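Local coordinates for TRAP dicarboxylate transporter-DctP subunit (Marinobacter aquaeolei, PDB 4PFI), which probably binds a solute in the periplasm and delivers it to a TRAP membrane transporter, as other DctP-type solute-binding proteins do, at residues A[159-164]-A[235-240]; A[176-181]-A[197-202]; A[205-210]-A[230-235]. All coordinates share one frame; numbering follows the deposited sequence.

Contact 1 of 3, residues A[159-164]-A[235-240]. With NA (sodium ion), chain B.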
loop_
_atom_site.group_PDB
_atom_site.type_symbol
_atom_site.label_atom_id
_atom_site.label_comp_id
_atom_site.label_asym_id
_atom_site.label_seq_id
_atom_site.Cartn_x
_atom_site.Cartn_y
_atom_site.Cartn_z
ATOM N N TRP A 159 -4.833 -0.193 -7.204
ATOM C CA TRP A 159 -4.043 0.705 -8.014
ATOM C C TRP A 159 -4.004 2.104 -7.388
ATOM O O TRP A 159 -5.055 2.659 -7.056
ATOM C CB TRP A 159 -4.690 0.805 -9.389
ATOM C CG TRP A 159 -4.356 -0.311 -10.314
ATOM C CD1 TRP A 159 -5.211 -1.220 -10.839
ATOM C CD2 TRP A 159 -3.052 -0.640 -10.819
ATOM N NE1 TRP A 159 -4.523 -2.111 -11.644
ATOM C CE2 TRP A 159 -3.199 -1.773 -11.651
ATOM C CE3 TRP A 159 -1.784 -0.082 -10.650
ATOM C CZ2 TRP A 159 -2.123 -2.362 -12.316
ATOM C CZ3 TRP A 159 -0.711 -0.673 -11.302
ATOM C CH2 TRP A 159 -0.891 -1.800 -12.133
HETATM N N MSE A 160 -2.825 2.705 -7.258
HETATM C CA MSE A 160 -2.747 4.130 -6.885
HETATM C C MSE A 160 -3.431 4.949 -7.997
HETATM O O MSE A 160 -3.256 4.665 -9.180
HETATM C CB MSE A 160 -1.305 4.601 -6.687
HETATM C CG MSE A 160 -0.577 3.889 -5.548
HETATM SE SE MSE A 160 -1.303 4.354 -3.790
HETATM C CE MSE A 160 -0.438 6.113 -3.540
ATOM N N THR A 161 -4.198 5.961 -7.616
ATOM C CA THR A 161 -4.915 6.784 -8.577
ATOM C C THR A 161 -4.544 8.244 -8.344
ATOM O O THR A 161 -4.301 8.642 -7.212
ATOM C CB THR A 161 -6.426 6.575 -8.414
ATOM O OG1 THR A 161 -6.777 5.245 -8.861
ATOM C CG2 THR A 161 -7.205 7.608 -9.216
ATOM N N TRP A 162 -4.432 9.036 -9.403
ATOM C CA TRP A 162 -3.985 10.418 -9.263
ATOM C C TRP A 162 -5.195 11.363 -9.347
ATOM O O TRP A 162 -6.105 11.122 -10.137
ATOM C CB TRP A 162 -3.028 10.781 -10.392
ATOM C CG TRP A 162 -1.791 9.957 -10.488
ATOM C CD1 TRP A 162 -1.285 9.135 -9.545
ATOM C CD2 TRP A 162 -0.891 9.900 -11.591
ATOM N NE1 TRP A 162 -0.102 8.566 -9.981
ATOM C CE2 TRP A 162 0.154 9.019 -11.243
ATOM C CE3 TRP A 162 -0.865 10.499 -12.847
ATOM C CZ2 TRP A 162 1.203 8.730 -12.094
ATOM C CZ3 TRP A 162 0.186 10.206 -13.697
ATOM C CH2 TRP A 162 1.204 9.337 -13.314
ATOM N N THR A 163 -5.213 12.424 -8.543
ATOM C CA THR A 163 -6.183 13.495 -8.718
ATOM C C THR A 163 -5.456 14.829 -8.834
ATOM O O THR A 163 -4.340 15.004 -8.332
ATOM C CB THR A 163 -7.206 13.606 -7.537
ATOM O OG1 THR A 163 -6.542 13.997 -6.334
ATOM C CG2 THR A 163 -7.875 12.316 -7.270
ATOM N N ALA A 164 -6.120 15.754 -9.515
ATOM C CA ALA A 164 -5.674 17.104 -9.660
ATOM C C ALA A 164 -6.831 17.916 -10.254
ATOM O O ALA A 164 -7.946 17.410 -10.438
ATOM C CB ALA A 164 -4.461 17.162 -10.565
ATOM N N ASN A 235 -11.008 17.821 -9.863
ATOM C CA ASN A 235 -11.769 17.785 -11.120
ATOM C C ASN A 235 -11.402 16.599 -12.006
ATOM O O ASN A 235 -12.204 16.165 -12.836
ATOM C CB ASN A 235 -11.554 19.089 -11.906
ATOM C CG ASN A 235 -12.387 20.271 -11.348
ATOM O OD1 ASN A 235 -13.395 20.095 -10.661
ATOM N ND2 ASN A 235 -11.968 21.469 -11.688
ATOM N N VAL A 236 -10.206 16.049 -11.830
ATOM C CA VAL A 236 -9.784 15.005 -12.717
ATOM C C VAL A 236 -9.122 13.856 -11.962
ATOM O O VAL A 236 -8.152 14.047 -11.242
ATOM C CB VAL A 236 -8.810 15.531 -13.812
ATOM C CG1 VAL A 236 -8.426 14.400 -14.740
ATOM C CG2 VAL A 236 -9.413 16.696 -14.582
ATOM N N LEU A 237 -9.671 12.664 -12.145
ATOM C CA LEU A 237 -9.073 11.434 -11.639
ATOM C C LEU A 237 -8.272 10.761 -12.765
ATOM O O LEU A 237 -8.873 10.310 -13.746
ATOM C CB LEU A 237 -10.200 10.511 -11.190
ATOM C CG LEU A 237 -9.814 9.474 -10.152
ATOM C CD1 LEU A 237 -10.379 9.961 -8.857
ATOM C CD2 LEU A 237 -10.370 8.120 -10.495
ATOM N N THR A 238 -6.941 10.739 -12.683
ATOM C CA THR A 238 -6.143 10.110 -13.751
ATOM C C THR A 238 -5.643 8.719 -13.309
ATOM O O THR A 238 -4.996 8.582 -12.286
ATOM C CB THR A 238 -4.895 10.974 -14.189
ATOM O OG1 THR A 238 -5.311 12.241 -14.711
ATOM C CG2 THR A 238 -4.092 10.281 -15.251
HETATM N N MSE A 239 -5.927 7.701 -14.106
HETATM C CA MSE A 239 -5.545 6.346 -13.769
HETATM C C MSE A 239 -4.376 5.958 -14.677
HETATM O O MSE A 239 -4.551 5.662 -15.861
HETATM C CB MSE A 239 -6.768 5.437 -13.901
HETATM C CG MSE A 239 -8.062 6.143 -13.289
HETATM SE SE MSE A 239 -9.517 4.897 -13.051
HETATM C CE MSE A 239 -9.559 4.778 -11.102
ATOM N N ALA A 240 -3.173 6.040 -14.126
ATOM C CA ALA A 240 -1.967 5.722 -14.887
ATOM C C ALA A 240 -1.551 4.280 -14.705
ATOM O O ALA A 240 -0.727 3.807 -15.458
ATOM C CB ALA A 240 -0.824 6.607 -14.472
HETATM NA NA NA B . -14.775 18.791 -9.311
HETATM O O HOH W 1 -2.515 6.813 -11.430
HETATM O O HOH W 2 -16.022 17.251 -7.790
HETATM O O HOH W 3 -14.285 20.592 -7.542
#
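Trp162 and Thr238, Thr163 and Leu237, and Ala164 and Val236 pair across two antiparallel strands in the mixed sheet of a family 7 solute-binding protein. The side chains divide between the two faces of the ladder. On the face of Trp162, Ala240 lays its CB over the six-membered part of the indole, 3.8 Å from that ring's centroid and 17° off its normal. This CH-pi contact leans toward the rim, where Trp162 CH2 is the nearest ring atom at 3.6 Å. A water above the same indole face accepts from Ala240 N and donates to Thr238 O and Met160 O, linking the two segments. Phe174, Phe191 and Phe312 meet the indole edge-to-face from elsewhere in the chain.

The other face is lined by Thr161, Thr163 and Leu237. Thr161 holds CG2 opposite its backbone N (chi1 -70° for OG1), which presses the methyl against Leu237 CG at 3.3 Å, while OG1 turns to the CE methyl of selenomethionine Met239. Leu237 CD1 also reaches Thr163 CG2, and helix 222-228 packs over the threonines on this side. Thr163 OG1 has its polar partners outside the pair, in Gln234 and Gln218.

Where the pairing reaches residue 235, Asn235 and Val236 both face Ala164 in a classic beta bulge. Their N-H groups come to Ala164 O from opposite faces of its plane, at 3.1 Å from Asn235 N and 3.0 Å from Val236 N. Just past this double grip, Asn235 OD1 binds the sodium ion at 2.3 Å.

Contact 2 of 3, residues A[176-181]-A[197-202]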
loop_
_atom_site.group_PDB
_atom_site.type_symbol
_atom_site.label_atom_id
_atom_site.label_comp_id
_atom_site.label_asym_id
_atom_site.label_seq_id
_atom_site.Cartn_x
_atom_site.Cartn_y
_atom_site.Cartn_z
ATOM N N GLY A 176 6.099 21.926 -11.943
ATOM C CA GLY A 176 5.771 23.003 -11.022
ATOM C C GLY A 176 4.649 22.700 -10.031
ATOM O O GLY A 176 4.330 23.533 -9.176
ATOM N N LEU A 177 4.051 21.515 -10.148
ATOM C CA LEU A 177 2.910 21.117 -9.312
ATOM C C LEU A 177 3.342 20.676 -7.934
ATOM O O LEU A 177 4.231 19.840 -7.809
ATOM C CB LEU A 177 2.158 19.956 -9.967
ATOM C CG LEU A 177 0.841 20.350 -10.636
ATOM C CD1 LEU A 177 1.027 21.578 -11.518
ATOM C CD2 LEU A 177 0.282 19.174 -11.427
ATOM N N ARG A 178 2.730 21.233 -6.895
ATOM C CA ARG A 178 2.894 20.670 -5.553
ATOM C C ARG A 178 2.009 19.436 -5.487
ATOM O O ARG A 178 0.787 19.534 -5.598
ATOM C CB ARG A 178 2.481 21.671 -4.470
ATOM C CG ARG A 178 3.335 22.911 -4.430
ATOM C CD ARG A 178 4.449 22.724 -3.423
ATOM N NE ARG A 178 3.983 23.039 -2.085
ATOM C CZ ARG A 178 4.781 23.257 -1.041
ATOM N NH1 ARG A 178 6.107 23.200 -1.170
ATOM N NH2 ARG A 178 4.232 23.546 0.136
ATOM N N PHE A 179 2.622 18.275 -5.330
ATOM C CA PHE A 179 1.896 17.022 -5.440
ATOM C C PHE A 179 2.157 16.179 -4.192
ATOM O O PHE A 179 3.303 15.991 -3.807
ATOM C CB PHE A 179 2.310 16.269 -6.735
ATOM C CG PHE A 179 1.347 15.164 -7.131
ATOM C CD1 PHE A 179 0.206 15.440 -7.877
ATOM C CD2 PHE A 179 1.568 13.849 -6.712
ATOM C CE1 PHE A 179 -0.696 14.412 -8.220
ATOM C CE2 PHE A 179 0.665 12.813 -7.054
ATOM C CZ PHE A 179 -0.460 13.092 -7.798
ATOM N N ARG A 180 1.095 15.687 -3.550
ATOM C CA ARG A 180 1.224 14.966 -2.278
ATOM C C ARG A 180 1.418 13.443 -2.488
ATOM O O ARG A 180 0.577 12.748 -3.063
ATOM C CB ARG A 180 0.053 15.341 -1.345
ATOM C CG ARG A 180 -0.455 14.282 -0.381
ATOM C CD ARG A 180 0.530 13.844 0.583
ATOM N NE ARG A 180 -0.074 13.419 1.842
ATOM C CZ ARG A 180 0.451 12.510 2.679
ATOM N NH1 ARG A 180 -0.165 12.238 3.820
ATOM N NH2 ARG A 180 1.578 11.862 2.405
ATOM N N THR A 181 2.566 12.951 -2.042
ATOM C CA THR A 181 3.026 11.602 -2.337
ATOM C C THR A 181 3.001 10.774 -1.062
ATOM O O THR A 181 2.797 11.322 0.017
ATOM C CB THR A 181 4.506 11.620 -2.831
ATOM O OG1 THR A 181 5.366 12.091 -1.779
ATOM C CG2 THR A 181 4.683 12.500 -4.060
ATOM N N ASP A 197 6.938 19.118 -7.430
ATOM C CA ASP A 197 7.510 19.358 -6.102
ATOM C C ASP A 197 6.684 18.540 -5.120
ATOM O O ASP A 197 5.585 18.955 -4.726
ATOM C CB ASP A 197 7.453 20.838 -5.705
ATOM C CG ASP A 197 7.873 21.070 -4.256
ATOM O OD1 ASP A 197 8.661 20.254 -3.716
ATOM O OD2 ASP A 197 7.418 22.068 -3.645
ATOM N N PRO A 198 7.197 17.368 -4.732
ATOM C CA PRO A 198 6.477 16.462 -3.830
ATOM C C PRO A 198 6.433 16.935 -2.369
ATOM O O PRO A 198 7.434 17.376 -1.826
ATOM C CB PRO A 198 7.273 15.168 -3.942
ATOM C CG PRO A 198 8.649 15.606 -4.302
ATOM C CD PRO A 198 8.511 16.844 -5.123
ATOM N N VAL A 199 5.263 16.841 -1.742
ATOM C CA VAL A 199 5.104 17.144 -0.310
ATOM C C VAL A 199 4.476 15.944 0.365
ATOM O O VAL A 199 3.858 15.114 -0.300
ATOM C CB VAL A 199 4.165 18.350 -0.098
ATOM C CG1 VAL A 199 4.839 19.627 -0.550
ATOM C CG2 VAL A 199 2.897 18.154 -0.882
ATOM N N GLN A 200 4.635 15.844 1.677
ATOM C CA GLN A 200 4.002 14.801 2.469
ATOM C C GLN A 200 3.141 15.406 3.582
ATOM O O GLN A 200 3.212 15.024 4.735
ATOM C CB GLN A 200 5.054 13.882 3.053
ATOM C CG GLN A 200 5.857 13.165 1.979
ATOM C CD GLN A 200 6.928 14.038 1.453
ATOM O OE1 GLN A 200 7.668 14.631 2.230
ATOM N NE2 GLN A 200 7.020 14.157 0.135
ATOM N N THR A 201 2.345 16.375 3.201
ATOM C CA THR A 201 1.303 16.950 4.049
ATOM C C THR A 201 0.423 15.902 4.774
ATOM O O THR A 201 -0.051 14.953 4.141
ATOM C CB THR A 201 0.396 17.740 3.161
ATOM O OG1 THR A 201 1.200 18.477 2.224
ATOM C CG2 THR A 201 -0.469 18.684 3.989
ATOM N N PRO A 202 0.217 16.066 6.100
ATOM C CA PRO A 202 -0.622 15.173 6.912
ATOM C C PRO A 202 -2.021 15.051 6.337
ATOM O O PRO A 202 -2.610 16.039 5.878
ATOM C CB PRO A 202 -0.676 15.871 8.270
ATOM C CG PRO A 202 0.547 16.721 8.312
ATOM C CD PRO A 202 0.772 17.169 6.903
#
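Arg178 and Asp197 run side by side on one face of a parallel strand pair, joined by a salt bridge of 3.0 Å between Arg178 NH1 and Asp197 OD2. The carboxylate oxygen lies at the edge of the guanidinium and is met on its syn side, although the two planes are turned 52° apart. Val199 CG1 sits 3.6 Å above the centre of that guanidinium, covering one face. Farther along, Gln200 NE2 donates to Thr181 OG1 at 3.3 Å, and Thr181 CG2 lies alongside Pro198 CB. Arg180 bends at chi2 (62°) and runs beside Val199 and Gln200, its NH2 donating to Thr181 O at 2.7 Å. With alanine at this position, Thr181 O would probably lose that donor, and Val199 and Gln200 the chain packed against them. Behind these side chains the backbone bonds alternate: Leu177 O takes Asp197 N, Asp197 O takes Phe179 N, Phe179 O takes Val199 N, and Val199 O takes Thr181 N. Phe179, on the opposite face, stacks on Phe191 of helix 185-192, and Pro198 touches the same helix. Strand 178-180, this helix and strand 197-199 thus form a beta-alpha-beta crossover.

Contact 3 of 3, residues A[205-210]-A[230-235]. With NA (sodium ion), chain B.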
loop_
_atom_site.group_PDB
_atom_site.type_symbol
_atom_site.label_atom_id
_atom_site.label_comp_id
_atom_site.label_asym_id
_atom_site.label_seq_id
_atom_site.Cartn_x
_atom_site.Cartn_y
_atom_site.Cartn_z
ATOM N N GLN A 205 -5.166 17.364 6.725
ATOM C CA GLN A 205 -5.042 18.730 6.239
ATOM C C GLN A 205 -5.229 18.752 4.701
ATOM O O GLN A 205 -5.423 19.814 4.086
ATOM C CB GLN A 205 -3.628 19.157 6.615
ATOM C CG GLN A 205 -3.179 20.449 6.127
ATOM C CD GLN A 205 -1.746 20.708 6.522
ATOM O OE1 GLN A 205 -1.267 20.185 7.528
ATOM N NE2 GLN A 205 -1.073 21.557 5.755
ATOM N N VAL A 206 -5.147 17.585 4.081
ATOM C CA VAL A 206 -5.104 17.527 2.631
ATOM C C VAL A 206 -6.353 18.073 1.951
ATOM O O VAL A 206 -6.249 18.821 0.977
ATOM C CB VAL A 206 -4.783 16.115 2.150
ATOM C CG1 VAL A 206 -4.999 15.959 0.643
ATOM C CG2 VAL A 206 -3.339 15.807 2.543
ATOM N N TYR A 207 -7.529 17.734 2.478
ATOM C CA TYR A 207 -8.780 18.192 1.887
ATOM C C TYR A 207 -8.766 19.716 1.723
ATOM O O TYR A 207 -8.945 20.231 0.629
ATOM C CB TYR A 207 -9.989 17.727 2.713
ATOM C CG TYR A 207 -11.338 18.176 2.199
ATOM C CD1 TYR A 207 -11.806 19.476 2.416
ATOM C CD2 TYR A 207 -12.162 17.284 1.502
ATOM C CE1 TYR A 207 -13.051 19.855 1.946
ATOM C CE2 TYR A 207 -13.411 17.653 1.047
ATOM C CZ TYR A 207 -13.851 18.932 1.270
ATOM O OH TYR A 207 -15.099 19.290 0.807
ATOM N N SER A 208 -8.534 20.419 2.824
ATOM C CA SER A 208 -8.518 21.870 2.792
ATOM C C SER A 208 -7.341 22.454 1.978
ATOM O O SER A 208 -7.550 23.422 1.256
ATOM C CB SER A 208 -8.598 22.467 4.215
ATOM O OG SER A 208 -7.532 22.025 5.026
ATOM N N ASP A 209 -6.132 21.877 2.070
ATOM C CA ASP A 209 -5.028 22.314 1.199
ATOM C C ASP A 209 -5.377 22.104 -0.303
ATOM O O ASP A 209 -5.062 22.957 -1.133
ATOM C CB ASP A 209 -3.692 21.619 1.532
ATOM C CG ASP A 209 -2.950 22.248 2.737
ATOM O OD1 ASP A 209 -3.255 23.397 3.156
ATOM O OD2 ASP A 209 -2.030 21.574 3.280
ATOM N N LEU A 210 -6.019 20.996 -0.659
ATOM C CA LEU A 210 -6.438 20.812 -2.055
ATOM C C LEU A 210 -7.430 21.920 -2.438
ATOM O O LEU A 210 -7.385 22.472 -3.545
ATOM C CB LEU A 210 -7.116 19.452 -2.316
ATOM C CG LEU A 210 -6.226 18.214 -2.370
ATOM C CD1 LEU A 210 -7.060 16.943 -2.532
ATOM C CD2 LEU A 210 -5.170 18.326 -3.508
ATOM N N PHE A 230 -11.705 13.705 -1.243
ATOM C CA PHE A 230 -10.880 14.530 -2.155
ATOM C C PHE A 230 -11.541 14.753 -3.515
ATOM O O PHE A 230 -11.190 15.672 -4.256
ATOM C CB PHE A 230 -9.499 13.897 -2.374
ATOM C CG PHE A 230 -8.700 13.716 -1.117
ATOM C CD1 PHE A 230 -8.933 14.498 -0.008
ATOM C CD2 PHE A 230 -7.698 12.770 -1.065
ATOM C CE1 PHE A 230 -8.194 14.332 1.128
ATOM C CE2 PHE A 230 -6.956 12.587 0.067
ATOM C CZ PHE A 230 -7.191 13.370 1.172
ATOM N N HIS A 231 -12.495 13.896 -3.849
ATOM C CA HIS A 231 -13.140 14.031 -5.135
ATOM C C HIS A 231 -14.028 15.284 -5.155
ATOM O O HIS A 231 -14.385 15.749 -6.229
ATOM C CB HIS A 231 -13.941 12.779 -5.498
ATOM C CG HIS A 231 -15.038 12.461 -4.529
ATOM N ND1 HIS A 231 -14.801 12.036 -3.250
ATOM C CD2 HIS A 231 -16.384 12.501 -4.685
ATOM C CE1 HIS A 231 -15.963 11.837 -2.630
ATOM N NE2 HIS A 231 -16.930 12.112 -3.480
ATOM N N GLU A 232 -14.380 15.821 -3.989
ATOM C CA GLU A 232 -15.189 17.056 -3.896
ATOM C C GLU A 232 -14.381 18.318 -4.241
ATOM O O GLU A 232 -14.948 19.334 -4.556
ATOM C CB GLU A 232 -15.771 17.234 -2.476
ATOM C CG GLU A 232 -16.689 16.112 -2.038
ATOM C CD GLU A 232 -17.233 16.224 -0.597
ATOM O OE1 GLU A 232 -16.897 17.170 0.173
ATOM O OE2 GLU A 232 -17.996 15.315 -0.217
ATOM N N VAL A 233 -13.055 18.223 -4.178
ATOM C CA VAL A 233 -12.190 19.371 -4.298
ATOM C C VAL A 233 -11.152 19.106 -5.400
ATOM O O VAL A 233 -10.095 19.743 -5.462
ATOM C CB VAL A 233 -11.553 19.746 -2.903
ATOM C CG1 VAL A 233 -12.632 20.263 -1.945
ATOM C CG2 VAL A 233 -10.803 18.553 -2.286
ATOM N N GLN A 234 -11.483 18.166 -6.281
ATOM C CA GLN A 234 -10.662 17.856 -7.436
ATOM C C GLN A 234 -11.581 17.732 -8.678
ATOM O O GLN A 234 -12.798 17.587 -8.552
ATOM C CB GLN A 234 -9.832 16.576 -7.211
ATOM C CG GLN A 234 -8.846 16.567 -6.026
ATOM C CD GLN A 234 -7.520 17.256 -6.349
ATOM O OE1 GLN A 234 -6.463 16.605 -6.486
ATOM N NE2 GLN A 234 -7.555 18.581 -6.449
ATOM N N ASN A 235 -11.008 17.821 -9.863
ATOM C CA ASN A 235 -11.769 17.785 -11.120
ATOM C C ASN A 235 -11.402 16.599 -12.006
ATOM O O ASN A 235 -12.204 16.165 -12.836
ATOM C CB ASN A 235 -11.554 19.089 -11.906
ATOM C CG ASN A 235 -12.387 20.271 -11.348
ATOM O OD1 ASN A 235 -13.395 20.095 -10.661
ATOM N ND2 ASN A 235 -11.968 21.469 -11.688
HETATM NA NA NA B . -14.775 18.791 -9.311
HETATM O O HOH W 4 -5.885 21.369 -5.931
HETATM O O HOH W 2 -16.022 17.251 -7.790
HETATM O O HOH W 3 -14.285 20.592 -7.542
#
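A chi1 of 179° sends the Tyr207 ring off the helix on the side opposite its own backbone N, placing it across the Val233 side chain with its hydroxyl beside Glu232. Val233 in turn splits its two methyls between neighbours: CG1 faces the Tyr207 ring, while CG2 meets Leu210 CB at 3.8 Å. The CG1 methyl stands 4.0 Å from the centroid of the Tyr207 ring, a CH-pi contact offset toward the phenolic end. There Tyr207 OH donates at 2.9 Å to Glu232 OE1, which accepts with its anti lone pair, the one away from the other carboxylate oxygen; the carboxylate plane is turned 83° from the ring.

Beside it, Val206 and Leu210 pack on the Phe230 ring. Val206 points CG1 at a face of the ring, 3.4 Å from Phe230 CZ. Leu210 reaches the other end of the same ring with CD1, near Phe230 CG, and sets CD2 against the amide of Gln234. That amide is fixed at both ends. Its NE2 donates back to Val233 O at 3.0 Å, nearly in the amide plane, and its OE1 accepts from Thr163 OG1 on the neighbouring strand 149-164.

The turn at 230-233 closes with a bond from Val233 N to Phe230 O and leads into Gln234, whose O binds the sodium ion at 2.4 Å. Gly298 O adds a further protein ligand. One of the two coordinating waters donates to His231 O at 2.7 Å. The sodium is therefore held by neutral oxygens of protein and water, while the carboxylate of Glu232 turns to Tyr207 instead.

Overall arrangement
The three contacts probably lie in the same lobe of the two-lobed solute-binding fold, crystallised here open and without solute. Contact 1 lies about 14 Å from contact 2 and 13 Å from contact 3, and contacts 2 and 3 are also 13 Å apart, centre to centre. Contacts 1 and 3 share Asn235 and the sodium ion with both its waters, and Thr163 OG1 of one lies 2.6 Å from Gln234 OE1 of the other. Contact 2 meets contact 1 through Phe179 CE1, 3.7 Å from Thr163 O, and leads into the helix of contact 3, where Thr201 CG2 touches Asp209 OD2 at 3.4 Å. Contacts 1 and 2 join strands of one mixed sheet.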